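Local coordinates for regulator of g-protein signalling 1 (Homo sapiens, PDB 2BV1) that raises the GTPase activity of G protein alpha subunits, driving them into the inactive GDP-bound form and so damping signalling from G protein-coupled receptors, at residues M20-S25 against L137-D142; K28-Q33 against N37-F42; A79-D84 against R94-T99. All blocks are in the same frame, centred on the assembly; numbering follows the deposited sequence.

Overall arrangement
The three contacts sit in the all-helical RGS domain of a single chain. Interaction 1 joins its two ends, helix 16-21 with helix 134-142, and the chain between them contains the other two: first interaction 2, between helices 26-31 and 33-45, then interaction 3, between helices 69-81 and 93-103. Interactions 1 and 2 touch, their centres about 11 Å apart, with Trp22 lying against Leu29 and Asn32. Interaction 3 lies on the opposite side of the chain's centre, its centre about 25 Å from that of interaction 2 and 34 Å from that of interaction 1. The long helix 112-131 packs against residues of interactions 2 and 3 and so spans both halves of this GTPase-activating domain.

Interaction 1 of 3, residues M20-S25 against L137-D142; sequences MQWSQS and LNLLND
Met20 and Leu140 meet where the first and last helices of the RGS domain, 16-21 and 134-142, come together, a closure of the two chain termini seen in this helical fold. The contact is small, burying 140 Å² in all, and what crosses it is apolar packing. CG of Met20 lies 3.5 Å from CD1 of Leu140, the two side chains crossing at about a right angle. Beyond CG the methionine turns outward, so its sulfur end leads away from the opposing helix. The second apolar pair is Trp22 with Leu139: CD2 of the leucine comes to 3.8 Å from CZ3 of the indole, approaching the six-membered ring obliquely. Leu139 has CG anti to its own nitrogen (chi1 -175°), which carries this methyl across to the tryptophan. Val19 touches both leucines, and Tyr136 adds to the packing on Trp22.

The polar bonds run within each side of the contact or to residues around it. The indole NE1 is taken by Glu18, one turn back, and Trp22 O receives Tyr127 OH from helix 112-131. In 137-142, ND2 of Asn141 reaches Leu137 O at 2.9 Å, folding the amide back onto its own helix. Met20 O accepts both the backbone N of Ser23 and its OG; the hydroxyl bond is 2.7 Å long, with a C=O...OG angle of 162°.

Interaction 2 of 3, residues K28-Q33 against N37-F42; sequences KLLANQ and NVFGSF
Asn37 O is gripped twice from the next turn of its helix, by the backbone N and the hydroxyl of Ser41. The OG bond is 2.7 Å long, and the two donors reach the carbonyl from opposite faces of its plane. Across the contact, Asn37 N donates to Gln33 O at 3.0 Å with an N-H...O angle of 159°. This is the i to i+4 bond of helix 33-45, so the polar link belongs to the start of that helix. Just before it, Asn32 is the N-cap, its OD1 accepting from Gly35 N.

In the RGS fold these residues belong to two consecutive helices, 26-31 and 33-45, joined through Asn32, and helix 26-31 lays two leucines against Phe39. Leu29 CD2 sits over one face of the phenyl ring, 4.0 Å from its centroid and 25° off the normal, a CH-pi contact displaced toward the rim near CG, from which the methyl is 3.6 Å. With CG anti to the backbone N (chi1 -176°), Phe39 projects its ring toward the leucines. Leu30 CD2 approaches the same ring obliquely, 4.1 Å from CD2 of Phe39. Cutting Phe39 back to an alanine would probably open a gap beside both leucine methyls and leave Phe130 of helix 112-131 without its edge-to-face partner. Further packing ties the pair to the body of the domain: Leu29 rests on Tyr127, while Ile52 of helix 50-62 touches Leu30 and Phe39.

Interaction 3 of 3, residues A79-D84 against R94-T99; sequences AFVHSD and RTREST
Arg96 meets Val81 through its CG and CD methylenes and, by way of a water, its NE, joining helix 93-103 to the C-terminal end of helix 69-81 within the RGS fold. From CB the chain is set by CG lying anti to the backbone N (chi1 -161°). CG then packs beside the valine, 3.9 Å from its CG1, as the two side chains run antiparallel alongside one another. The next carbon, CD, lies 3.6 Å from Val81 O, so the methylenes border both the methyl and the carbonyl of one residue. A bend at chi3 (-43°) follows, and NE does not bond directly to that carbonyl: it donates to a water at 3.0 Å, which lies at the guanidinium edge and in its plane. The same water donates to Val81 O at 2.9 Å, completing a single-water bridge between the helices. At the tip, NH2 makes a weak hydrogen bond to Ile91 O, in the loop that connects the two helices.

Val81 CG1 also faces Thr99, one turn further along, though its 4.3 Å approach to CG2 is loose. The threonine hydroxyl is turned to its own helix, where OG1 donates to Thr95 O at 2.8 Å. Phe54 of helix 50-62 and Ile89 pack on Val81 as well.

Helix 69-81 has a wider pi-type turn at 79-81, and Val81 O accepts from the bridging water. The contact is thus of mixed chemistry: aliphatic carbons of an arginine do the packing, while NE reaches the Val81 carbonyl through a water, so the link is hydrogen bonding to a neutral carbonyl and not a salt bridge.

Interaction 1 of 3, residues M20-S25 against L137-D142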
ATOM      1  N   MET A  20      10.292 -16.624  -2.344  1.00 38.09           N
ATOM      2  CA  MET A  20      11.145 -16.585  -1.117  1.00 38.75           C
ATOM      3  C   MET A  20      11.657 -15.166  -0.792  1.00 37.17           C
ATOM      4  O   MET A  20      11.649 -14.749   0.356  1.00 36.88           O
ATOM      5  CB  MET A  20      12.377 -17.524  -1.225  1.00 38.71           C
ATOM      6  CG  MET A  20      12.135 -19.006  -1.337  1.00 42.60           C
ATOM      7  SD  MET A  20      13.601 -20.127  -1.638  1.00 45.82           S
ATOM      8  CE  MET A  20      14.911 -19.144  -0.874  1.00 43.28           C
ATOM      9  N   GLN A  21      12.149 -14.445  -1.795  1.00 37.12           N
ATOM     10  CA  GLN A  21      12.624 -13.076  -1.645  1.00 37.73           C
ATOM     11  C   GLN A  21      11.642 -12.060  -1.031  1.00 37.55           C
ATOM     12  O   GLN A  21      12.059 -11.095  -0.371  1.00 36.21           O
ATOM     13  CB  GLN A  21      13.157 -12.549  -2.981  1.00 38.79           C
ATOM     14  CG  GLN A  21      14.545 -13.088  -3.363  1.00 41.49           C
ATOM     15  CD  GLN A  21      15.678 -12.525  -2.497  1.00 47.85           C
ATOM     16  OE1 GLN A  21      15.997 -11.317  -2.540  1.00 51.25           O
ATOM     17  NE2 GLN A  21      16.309 -13.408  -1.718  1.00 51.37           N
ATOM     18  N   TRP A  22      10.355 -12.288  -1.250  1.00 36.71           N
ATOM     19  CA  TRP A  22       9.294 -11.463  -0.679  1.00 36.97           C
ATOM     20  C   TRP A  22       9.301 -11.497   0.860  1.00 37.69           C
ATOM     21  O   TRP A  22       8.784 -10.571   1.486  1.00 35.16           O
ATOM     22  CB  TRP A  22       7.914 -11.932  -1.127  1.00 36.79           C
ATOM     23  CG  TRP A  22       7.680 -11.939  -2.639  1.00 36.65           C
ATOM     24  CD1 TRP A  22       8.448 -11.375  -3.586  1.00 36.61           C
ATOM     25  CD2 TRP A  22       6.564 -12.519  -3.319  1.00 35.12           C
ATOM     26  NE1 TRP A  22       7.900 -11.561  -4.828  1.00 36.06           N
ATOM     27  CE2 TRP A  22       6.749 -12.276  -4.702  1.00 35.67           C
ATOM     28  CE3 TRP A  22       5.425 -13.207  -2.892  1.00 37.51           C
ATOM     29  CZ2 TRP A  22       5.862 -12.733  -5.677  1.00 38.43           C
ATOM     30  CZ3 TRP A  22       4.497 -13.638  -3.883  1.00 39.00           C
ATOM     31  CH2 TRP A  22       4.749 -13.425  -5.248  1.00 36.94           C
ATOM     32  N   SER A  23       9.811 -12.605   1.432  1.00 37.56           N
ATOM     33  CA  SER A  23      10.024 -12.695   2.883  1.00 38.28           C
ATOM     34  C   SER A  23      11.225 -11.901   3.371  1.00 38.29           C
ATOM     35  O   SER A  23      11.397 -11.728   4.569  1.00 39.47           O
ATOM     36  CB  SER A  23      10.132 -14.161   3.319  1.00 37.57           C
ATOM     37  OG  SER A  23      11.412 -14.613   3.011  1.00 40.37           O
ATOM     38  N   GLN A  24      12.052 -11.365   2.478  1.00 39.05           N
ATOM     39  CA  GLN A  24      13.180 -10.560   2.905  1.00 39.74           C
ATOM     40  C   GLN A  24      12.771  -9.170   3.474  1.00 39.77           C
ATOM     41  O   GLN A  24      13.319  -8.728   4.477  1.00 38.88           O
ATOM     42  CB  GLN A  24      14.225 -10.446   1.791  1.00 40.02           C
ATOM     43  CG  GLN A  24      14.904 -11.840   1.463  1.00 43.64           C
ATOM     44  CD  GLN A  24      16.073 -12.244   2.414  1.00 47.33           C
ATOM     45  OE1 GLN A  24      15.874 -12.751   3.540  1.00 49.31           O
ATOM     46  NE2 GLN A  24      17.296 -12.071   1.925  1.00 48.66           N
ATOM     47  N   SER A  25      11.825  -8.506   2.827  1.00 38.79           N
ATOM     48  CA  SER A  25      11.343  -7.213   3.264  1.00 38.45           C
ATOM     49  C   SER A  25      10.070  -6.899   2.533  1.00 39.15           C
ATOM     50  O   SER A  25       9.842  -7.416   1.429  1.00 37.09           O
ATOM     51  CB  SER A  25      12.371  -6.099   3.025  1.00 38.70           C
ATOM     52  OG  SER A  25      12.511  -5.795   1.657  1.00 37.43           O
ATOM     53  N   LEU A 137       2.403 -19.484   1.800  1.00 36.92           N
ATOM     54  CA  LEU A 137       3.152 -20.723   2.008  1.00 37.02           C
ATOM     55  C   LEU A 137       2.792 -21.800   0.977  1.00 37.21           C
ATOM     56  O   LEU A 137       3.692 -22.469   0.467  1.00 36.65           O
ATOM     57  CB  LEU A 137       2.975 -21.202   3.454  1.00 36.81           C
ATOM     58  CG  LEU A 137       3.611 -20.270   4.510  1.00 37.09           C
ATOM     59  CD1 LEU A 137       3.240 -20.609   5.911  1.00 37.56           C
ATOM     60  CD2 LEU A 137       5.108 -20.275   4.356  1.00 37.41           C
ATOM     61  N   ASN A 138       1.509 -21.915   0.613  1.00 36.11           N
ATOM     62  CA  ASN A 138       1.097 -22.776  -0.533  1.00 36.69           C
ATOM     63  C   ASN A 138       1.767 -22.374  -1.820  1.00 36.02           C
ATOM     64  O   ASN A 138       2.349 -23.211  -2.494  1.00 34.77           O
ATOM     65  CB  ASN A 138      -0.452 -22.837  -0.708  1.00 36.73           C
ATOM     66  CG  ASN A 138      -1.163 -23.613   0.447  1.00 38.90           C
ATOM     67  OD1 ASN A 138      -0.520 -24.332   1.190  1.00 38.13           O
ATOM     68  ND2 ASN A 138      -2.473 -23.446   0.578  1.00 36.33           N
ATOM     69  N   LEU A 139       1.705 -21.087  -2.164  1.00 37.24           N
ATOM     70  CA  LEU A 139       2.323 -20.600  -3.400  1.00 37.54           C
ATOM     71  C   LEU A 139       3.794 -21.001  -3.437  1.00 38.57           C
ATOM     72  O   LEU A 139       4.269 -21.589  -4.396  1.00 36.49           O
ATOM     73  CB  LEU A 139       2.194 -19.083  -3.528  1.00 36.94           C
ATOM     74  CG  LEU A 139       2.680 -18.447  -4.825  1.00 37.70           C
ATOM     75  CD1 LEU A 139       1.788 -18.914  -6.063  1.00 37.49           C
ATOM     76  CD2 LEU A 139       2.755 -16.939  -4.766  1.00 37.97           C
ATOM     77  N   LEU A 140       4.492 -20.692  -2.348  1.00 40.12           N
ATOM     78  CA  LEU A 140       5.921 -20.966  -2.216  1.00 40.97           C
ATOM     79  C   LEU A 140       6.255 -22.446  -2.395  1.00 40.97           C
ATOM     80  O   LEU A 140       7.100 -22.797  -3.221  1.00 40.80           O
ATOM     81  CB  LEU A 140       6.401 -20.463  -0.844  1.00 41.26           C
ATOM     82  CG  LEU A 140       7.850 -20.676  -0.453  1.00 42.51           C
ATOM     83  CD1 LEU A 140       8.830 -20.185  -1.541  1.00 43.11           C
ATOM     84  CD2 LEU A 140       8.139 -20.020   0.899  1.00 42.15           C
ATOM     85  N   ASN A 141       5.571 -23.303  -1.643  1.00 41.85           N
ATOM     86  CA  ASN A 141       5.900 -24.720  -1.607  1.00 43.41           C
ATOM     87  C   ASN A 141       5.513 -25.461  -2.876  1.00 43.16           C
ATOM     88  O   ASN A 141       6.284 -26.267  -3.390  1.00 42.56           O
ATOM     89  CB  ASN A 141       5.288 -25.356  -0.355  1.00 44.45           C
ATOM     90  CG  ASN A 141       6.151 -25.075   0.891  1.00 48.17           C
ATOM     91  OD1 ASN A 141       7.107 -25.815   1.166  1.00 51.49           O
ATOM     92  ND2 ASN A 141       5.862 -23.982   1.593  1.00 46.76           N
ATOM     93  N   ASP A 142       4.339 -25.146  -3.406  1.00 42.24           N
ATOM     94  CA  ASP A 142       3.830 -25.827  -4.600  1.00 42.15           C
ATOM     95  C   ASP A 142       4.614 -25.454  -5.870  1.00 41.66           C
ATOM     96  O   ASP A 142       4.534 -26.160  -6.881  1.00 41.23           O
ATOM     97  CB  ASP A 142       2.325 -25.560  -4.730  1.00 41.79           C
ATOM     98  CG  ASP A 142       1.525 -26.148  -3.561  1.00 43.27           C
ATOM     99  OD1 ASP A 142       2.123 -26.907  -2.767  1.00 43.91           O
ATOM    100  OD2 ASP A 142       0.307 -25.875  -3.411  1.00 42.21           O
TER

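Interaction 2 of 3, residues K28-Q33 against N37-F42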
ATOM      1  N   LYS A  28      10.766  -5.676  -0.952  1.00 42.85           N
ATOM      2  CA  LYS A  28      10.935  -6.649  -2.044  1.00 42.54           C
ATOM      3  C   LYS A  28       9.589  -7.220  -2.472  1.00 42.62           C
ATOM      4  O   LYS A  28       9.327  -7.381  -3.662  1.00 42.37           O
ATOM      5  CB  LYS A  28      11.884  -7.795  -1.680  1.00 43.50           C
ATOM      6  CG  LYS A  28      13.249  -7.343  -1.243  1.00 45.47           C
ATOM      7  CD  LYS A  28      14.305  -8.395  -1.556  1.00 50.01           C
ATOM      8  CE  LYS A  28      15.660  -8.015  -0.992  1.00 49.78           C
ATOM      9  NZ  LYS A  28      16.711  -8.767  -1.704  1.00 52.39           N
ATOM     10  N   LEU A  29       8.706  -7.496  -1.527  1.00 41.63           N
ATOM     11  CA  LEU A  29       7.382  -7.971  -1.905  1.00 42.27           C
ATOM     12  C   LEU A  29       6.649  -6.930  -2.813  1.00 42.48           C
ATOM     13  O   LEU A  29       6.066  -7.283  -3.867  1.00 42.56           O
ATOM     14  CB  LEU A  29       6.549  -8.273  -0.644  1.00 41.12           C
ATOM     15  CG  LEU A  29       5.073  -8.647  -0.802  1.00 42.17           C
ATOM     16  CD1 LEU A  29       4.851  -9.977  -1.552  1.00 41.77           C
ATOM     17  CD2 LEU A  29       4.442  -8.682   0.579  1.00 43.26           C
ATOM     18  N   LEU A  30       6.674  -5.661  -2.397  1.00 41.60           N
ATOM     19  CA  LEU A  30       5.988  -4.620  -3.167  1.00 43.22           C
ATOM     20  C   LEU A  30       6.658  -4.231  -4.489  1.00 43.41           C
ATOM     21  O   LEU A  30       6.018  -3.590  -5.297  1.00 43.86           O
ATOM     22  CB  LEU A  30       5.741  -3.365  -2.318  1.00 42.02           C
ATOM     23  CG  LEU A  30       4.937  -3.593  -1.061  1.00 43.17           C
ATOM     24  CD1 LEU A  30       4.926  -2.303  -0.281  1.00 43.63           C
ATOM     25  CD2 LEU A  30       3.545  -4.095  -1.276  1.00 45.31           C
ATOM     26  N   ALA A  31       7.941  -4.571  -4.690  1.00 43.70           N
ATOM     27  CA  ALA A  31       8.623  -4.282  -5.931  1.00 44.39           C
ATOM     28  C   ALA A  31       8.287  -5.282  -7.061  1.00 44.86           C
ATOM     29  O   ALA A  31       8.651  -5.063  -8.191  1.00 45.39           O
ATOM     30  CB  ALA A  31      10.106  -4.256  -5.719  1.00 44.76           C
ATOM     31  N   ASN A  32       7.627  -6.381  -6.707  1.00 45.13           N
ATOM     32  CA  ASN A  32       7.148  -7.411  -7.617  1.00 44.04           C
ATOM     33  C   ASN A  32       5.619  -7.262  -7.814  1.00 42.58           C
ATOM     34  O   ASN A  32       4.839  -7.297  -6.867  1.00 40.55           O
ATOM     35  CB  ASN A  32       7.510  -8.789  -7.044  1.00 43.83           C
ATOM     36  CG  ASN A  32       7.078  -9.920  -7.945  1.00 44.42           C
ATOM     37  OD1 ASN A  32       5.905 -10.301  -7.972  1.00 42.63           O
ATOM     38  ND2 ASN A  32       8.022 -10.480  -8.682  1.00 47.43           N
ATOM     39  N   GLN A  33       5.202  -7.096  -9.067  1.00 41.02           N
ATOM     40  CA  GLN A  33       3.787  -6.850  -9.360  1.00 39.98           C
ATOM     41  C   GLN A  33       2.926  -8.020  -8.871  1.00 38.66           C
ATOM     42  O   GLN A  33       1.850  -7.838  -8.270  1.00 38.32           O
ATOM     43  CB  GLN A  33       3.591  -6.611 -10.865  0.50 39.90           C
ATOM     44  CG  GLN A  33       2.639  -5.479 -11.212  0.50 39.32           C
ATOM     45  CD  GLN A  33       2.276  -5.473 -12.693  0.50 38.24           C
ATOM     46  OE1 GLN A  33       2.757  -6.299 -13.465  0.50 35.45           O
ATOM     47  NE2 GLN A  33       1.423  -4.546 -13.086  0.50 34.21           N
ATOM     48  N   ASN A  37      -0.012  -8.182  -5.978  1.00 35.65           N
ATOM     49  CA  ASN A  37      -1.287  -8.771  -6.244  1.00 35.67           C
ATOM     50  C   ASN A  37      -1.654  -9.853  -5.208  1.00 35.89           C
ATOM     51  O   ASN A  37      -2.805  -9.959  -4.811  1.00 36.34           O
ATOM     52  CB  ASN A  37      -1.339  -9.403  -7.702  1.00 34.25           C
ATOM     53  CG  ASN A  37      -1.295  -8.361  -8.854  1.00 37.51           C
ATOM     54  OD1 ASN A  37      -0.922  -8.687 -10.021  1.00 34.66           O
ATOM     55  ND2 ASN A  37      -1.728  -7.152  -8.565  1.00 32.65           N
ATOM     56  N   VAL A  38      -0.706 -10.716  -4.861  1.00 35.55           N
ATOM     57  CA  VAL A  38      -0.977 -11.801  -3.893  1.00 35.36           C
ATOM     58  C   VAL A  38      -1.132 -11.223  -2.446  1.00 34.42           C
ATOM     59  O   VAL A  38      -2.039 -11.559  -1.710  1.00 34.65           O
ATOM     60  CB  VAL A  38       0.140 -12.893  -3.981  1.00 35.30           C
ATOM     61  CG1 VAL A  38      -0.092 -14.014  -2.953  1.00 37.56           C
ATOM     62  CG2 VAL A  38       0.179 -13.575  -5.375  1.00 34.70           C
ATOM     63  N   PHE A  39      -0.263 -10.305  -2.085  1.00 35.84           N
ATOM     64  CA  PHE A  39      -0.394  -9.609  -0.784  1.00 36.59           C
ATOM     65  C   PHE A  39      -1.720  -8.837  -0.694  1.00 36.53           C
ATOM     66  O   PHE A  39      -2.480  -8.975   0.273  1.00 36.18           O
ATOM     67  CB  PHE A  39       0.813  -8.719  -0.592  1.00 35.95           C
ATOM     68  CG  PHE A  39       0.858  -8.016   0.733  1.00 38.19           C
ATOM     69  CD1 PHE A  39       0.638  -8.691   1.926  1.00 37.81           C
ATOM     70  CD2 PHE A  39       1.126  -6.666   0.793  1.00 39.10           C
ATOM     71  CE1 PHE A  39       0.753  -8.014   3.163  1.00 39.21           C
ATOM     72  CE2 PHE A  39       1.171  -5.997   2.051  1.00 38.51           C
ATOM     73  CZ  PHE A  39       0.993  -6.684   3.196  1.00 35.31           C
ATOM     74  N   GLY A  40      -2.005  -8.074  -1.747  1.00 38.12           N
ATOM     75  CA  GLY A  40      -3.296  -7.464  -1.928  1.00 37.34           C
ATOM     76  C   GLY A  40      -4.474  -8.369  -1.679  1.00 38.55           C
ATOM     77  O   GLY A  40      -5.436  -7.966  -1.008  1.00 36.61           O
ATOM     78  N   SER A  41      -4.442  -9.581  -2.278  1.00 38.98           N
ATOM     79  CA  SER A  41      -5.526 -10.518  -2.123  1.00 39.09           C
ATOM     80  C   SER A  41      -5.683 -10.943  -0.656  1.00 37.86           C
ATOM     81  O   SER A  41      -6.782 -11.051  -0.147  1.00 36.90           O
ATOM     82  CB  SER A  41      -5.296 -11.763  -3.002  1.00 40.27           C
ATOM     83  OG  SER A  41      -5.110 -11.380  -4.371  1.00 45.96           O
ATOM     84  N   PHE A  42      -4.570 -11.201   0.007  1.00 37.60           N
ATOM     85  CA  PHE A  42      -4.573 -11.537   1.468  1.00 38.20           C
ATOM     86  C   PHE A  42      -5.132 -10.395   2.345  1.00 37.23           C
ATOM     87  O   PHE A  42      -5.941 -10.623   3.213  1.00 37.95           O
ATOM     88  CB  PHE A  42      -3.140 -11.950   1.933  1.00 37.33           C
ATOM     89  CG  PHE A  42      -2.977 -12.004   3.432  1.00 38.03           C
ATOM     90  CD1 PHE A  42      -3.312 -13.145   4.138  1.00 40.03           C
ATOM     91  CD2 PHE A  42      -2.447 -10.916   4.137  1.00 40.22           C
ATOM     92  CE1 PHE A  42      -3.147 -13.208   5.517  1.00 40.51           C
ATOM     93  CE2 PHE A  42      -2.285 -10.975   5.506  1.00 39.44           C
ATOM     94  CZ  PHE A  42      -2.620 -12.119   6.191  1.00 38.25           C
TER

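Interaction 3 of 3, residues A79-D84 against R94-T99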
ATOM      1  N   ALA A  79     -11.118   9.194  -0.874  1.00 37.44           N
ATOM      2  CA  ALA A  79     -11.228   7.752  -0.952  1.00 39.02           C
ATOM      3  C   ALA A  79     -10.626   7.029   0.272  1.00 38.68           C
ATOM      4  O   ALA A  79     -11.071   5.966   0.606  1.00 38.16           O
ATOM      5  CB  ALA A  79     -10.572   7.230  -2.233  1.00 39.62           C
ATOM      6  N   PHE A  80      -9.668   7.638   0.949  1.00 39.26           N
ATOM      7  CA  PHE A  80      -8.808   6.911   1.934  1.00 40.23           C
ATOM      8  C   PHE A  80      -8.590   7.649   3.261  1.00 40.71           C
ATOM      9  O   PHE A  80      -8.585   7.049   4.308  1.00 41.46           O
ATOM     10  CB  PHE A  80      -7.412   6.661   1.326  1.00 40.71           C
ATOM     11  CG  PHE A  80      -7.407   5.715   0.145  1.00 41.04           C
ATOM     12  CD1 PHE A  80      -7.735   4.381   0.310  1.00 41.37           C
ATOM     13  CD2 PHE A  80      -7.018   6.160  -1.120  1.00 40.70           C
ATOM     14  CE1 PHE A  80      -7.728   3.509  -0.782  1.00 41.94           C
ATOM     15  CE2 PHE A  80      -7.021   5.302  -2.224  1.00 42.43           C
ATOM     16  CZ  PHE A  80      -7.355   3.975  -2.057  1.00 41.29           C
ATOM     17  N   VAL A  81      -8.406   8.951   3.198  1.00 41.88           N
ATOM     18  CA  VAL A  81      -7.881   9.716   4.324  1.00 42.82           C
ATOM     19  C   VAL A  81      -8.988  10.389   5.074  1.00 44.57           C
ATOM     20  O   VAL A  81      -8.966  10.444   6.307  1.00 45.17           O
ATOM     21  CB  VAL A  81      -6.889  10.792   3.852  1.00 42.16           C
ATOM     22  CG1 VAL A  81      -6.431  11.674   5.036  1.00 41.98           C
ATOM     23  CG2 VAL A  81      -5.716  10.150   3.160  1.00 40.93           C
ATOM     24  N   HIS A  82      -9.950  10.914   4.324  1.00 46.58           N
ATOM     25  CA  HIS A  82     -11.031  11.682   4.897  1.00 48.09           C
ATOM     26  C   HIS A  82     -11.854  10.787   5.817  1.00 50.15           C
ATOM     27  O   HIS A  82     -12.071   9.590   5.550  1.00 50.04           O
ATOM     28  CB  HIS A  82     -11.919  12.307   3.806  1.00 47.58           C
ATOM     29  CG  HIS A  82     -12.988  13.197   4.349  1.00 47.99           C
ATOM     30  ND1 HIS A  82     -14.267  12.754   4.600  1.00 48.68           N
ATOM     31  CD2 HIS A  82     -12.973  14.506   4.693  1.00 48.34           C
ATOM     32  CE1 HIS A  82     -14.990  13.746   5.088  1.00 48.06           C
ATOM     33  NE2 HIS A  82     -14.228  14.821   5.152  1.00 47.96           N
ATOM     34  N   SER A  83     -12.300  11.421   6.901  1.00 52.49           N
ATOM     35  CA  SER A  83     -13.144  10.847   7.939  1.00 54.30           C
ATOM     36  C   SER A  83     -14.300   9.993   7.403  1.00 54.89           C
ATOM     37  O   SER A  83     -14.680   8.993   8.001  1.00 55.46           O
ATOM     38  CB  SER A  83     -13.671  12.025   8.779  1.00 55.17           C
ATOM     39  OG  SER A  83     -12.797  13.168   8.615  1.00 56.59           O
ATOM     40  N   ASP A  84     -14.830  10.381   6.252  1.00 55.63           N
ATOM     41  CA  ASP A  84     -15.984   9.737   5.659  1.00 55.70           C
ATOM     42  C   ASP A  84     -15.598   8.861   4.479  1.00 56.01           C
ATOM     43  O   ASP A  84     -16.433   8.618   3.599  1.00 56.61           O
ATOM     44  CB  ASP A  84     -16.968  10.811   5.195  1.00 56.16           C
ATOM     45  N   ARG A  94      -3.020  13.579  14.008  1.00 36.19           N
ATOM     46  CA  ARG A  94      -2.142  14.713  13.654  1.00 36.93           C
ATOM     47  C   ARG A  94      -1.643  14.575  12.228  1.00 36.39           C
ATOM     48  O   ARG A  94      -1.581  15.558  11.500  1.00 36.26           O
ATOM     49  CB  ARG A  94      -0.950  14.899  14.633  1.00 36.64           C
ATOM     50  CG  ARG A  94      -1.362  15.581  15.919  1.00 38.26           C
ATOM     51  CD  ARG A  94      -0.201  15.741  16.911  1.00 36.92           C
ATOM     52  NE  ARG A  94      -0.684  16.160  18.226  1.00 38.22           N
ATOM     53  CZ  ARG A  94       0.008  16.003  19.359  1.00 36.00           C
ATOM     54  NH1 ARG A  94       1.212  15.431  19.340  1.00 32.97           N
ATOM     55  NH2 ARG A  94      -0.532  16.375  20.506  1.00 35.35           N
ATOM     56  N   THR A  95      -1.302  13.366  11.828  1.00 36.72           N
ATOM     57  CA  THR A  95      -0.926  13.110  10.438  1.00 37.16           C
ATOM     58  C   THR A  95      -2.097  13.386   9.465  1.00 37.60           C
ATOM     59  O   THR A  95      -1.919  14.017   8.401  1.00 35.53           O
ATOM     60  CB  THR A  95      -0.438  11.706  10.286  1.00 37.70           C
ATOM     61  OG1 THR A  95       0.669  11.538  11.154  1.00 36.81           O
ATOM     62  CG2 THR A  95      -0.016  11.404   8.835  1.00 37.85           C
ATOM     63  N   ARG A  96      -3.294  12.968   9.882  1.00 38.18           N
ATOM     64  CA  ARG A  96      -4.516  13.248   9.124  1.00 39.11           C
ATOM     65  C   ARG A  96      -4.749  14.745   8.960  1.00 39.13           C
ATOM     66  O   ARG A  96      -4.926  15.211   7.841  1.00 38.37           O
ATOM     67  CB  ARG A  96      -5.724  12.566   9.775  1.00 39.43           C
ATOM     68  CG  ARG A  96      -6.930  12.397   8.858  1.00 41.27           C
ATOM     69  CD  ARG A  96      -8.095  11.664   9.530  1.00 42.48           C
ATOM     70  NE  ARG A  96      -7.656  10.496  10.316  1.00 47.17           N
ATOM     71  CZ  ARG A  96      -7.681  10.413  11.659  1.00 49.73           C
ATOM     72  NH1 ARG A  96      -8.129  11.406  12.434  1.00 49.65           N
ATOM     73  NH2 ARG A  96      -7.260   9.306  12.247  1.00 51.38           N
ATOM     74  N   GLU A  97      -4.721  15.500  10.070  1.00 39.30           N
ATOM     75  CA  GLU A  97      -4.912  16.944  10.036  1.00 39.71           C
ATOM     76  C   GLU A  97      -3.876  17.664   9.162  1.00 39.51           C
ATOM     77  O   GLU A  97      -4.234  18.576   8.378  1.00 38.92           O
ATOM     78  CB  GLU A  97      -4.900  17.544  11.461  1.00 40.42           C
ATOM     79  CG  GLU A  97      -6.022  17.021  12.372  1.00 42.36           C
ATOM     80  CD  GLU A  97      -7.190  17.990  12.555  1.00 47.31           C
ATOM     81  OE1 GLU A  97      -6.977  19.189  12.898  1.00 46.70           O
ATOM     82  OE2 GLU A  97      -8.344  17.517  12.393  1.00 51.03           O
ATOM     83  N   SER A  98      -2.604  17.297   9.291  1.00 38.77           N
ATOM     84  CA  SER A  98      -1.591  17.919   8.423  1.00 39.79           C
ATOM     85  C   SER A  98      -1.741  17.538   6.932  1.00 39.64           C
ATOM     86  O   SER A  98      -1.517  18.386   6.061  1.00 39.34           O
ATOM     87  CB  SER A  98      -0.160  17.687   8.911  1.00 40.04           C
ATOM     88  OG  SER A  98       0.170  16.343   8.893  1.00 41.80           O
ATOM     89  N   THR A  99      -2.125  16.293   6.648  1.00 39.23           N
ATOM     90  CA  THR A  99      -2.377  15.861   5.266  1.00 39.30           C
ATOM     91  C   THR A  99      -3.542  16.697   4.654  1.00 39.79           C
ATOM     92  O   THR A  99      -3.440  17.194   3.524  1.00 38.95           O
ATOM     93  CB  THR A  99      -2.663  14.356   5.194  1.00 38.72           C
ATOM     94  OG1 THR A  99      -1.523  13.606   5.646  1.00 37.18           O
ATOM     95  CG2 THR A  99      -3.019  13.874   3.732  1.00 39.65           C
TER
HETATM   96  O   HOH W   1      -7.434   8.573   7.962  1.00 35.15           O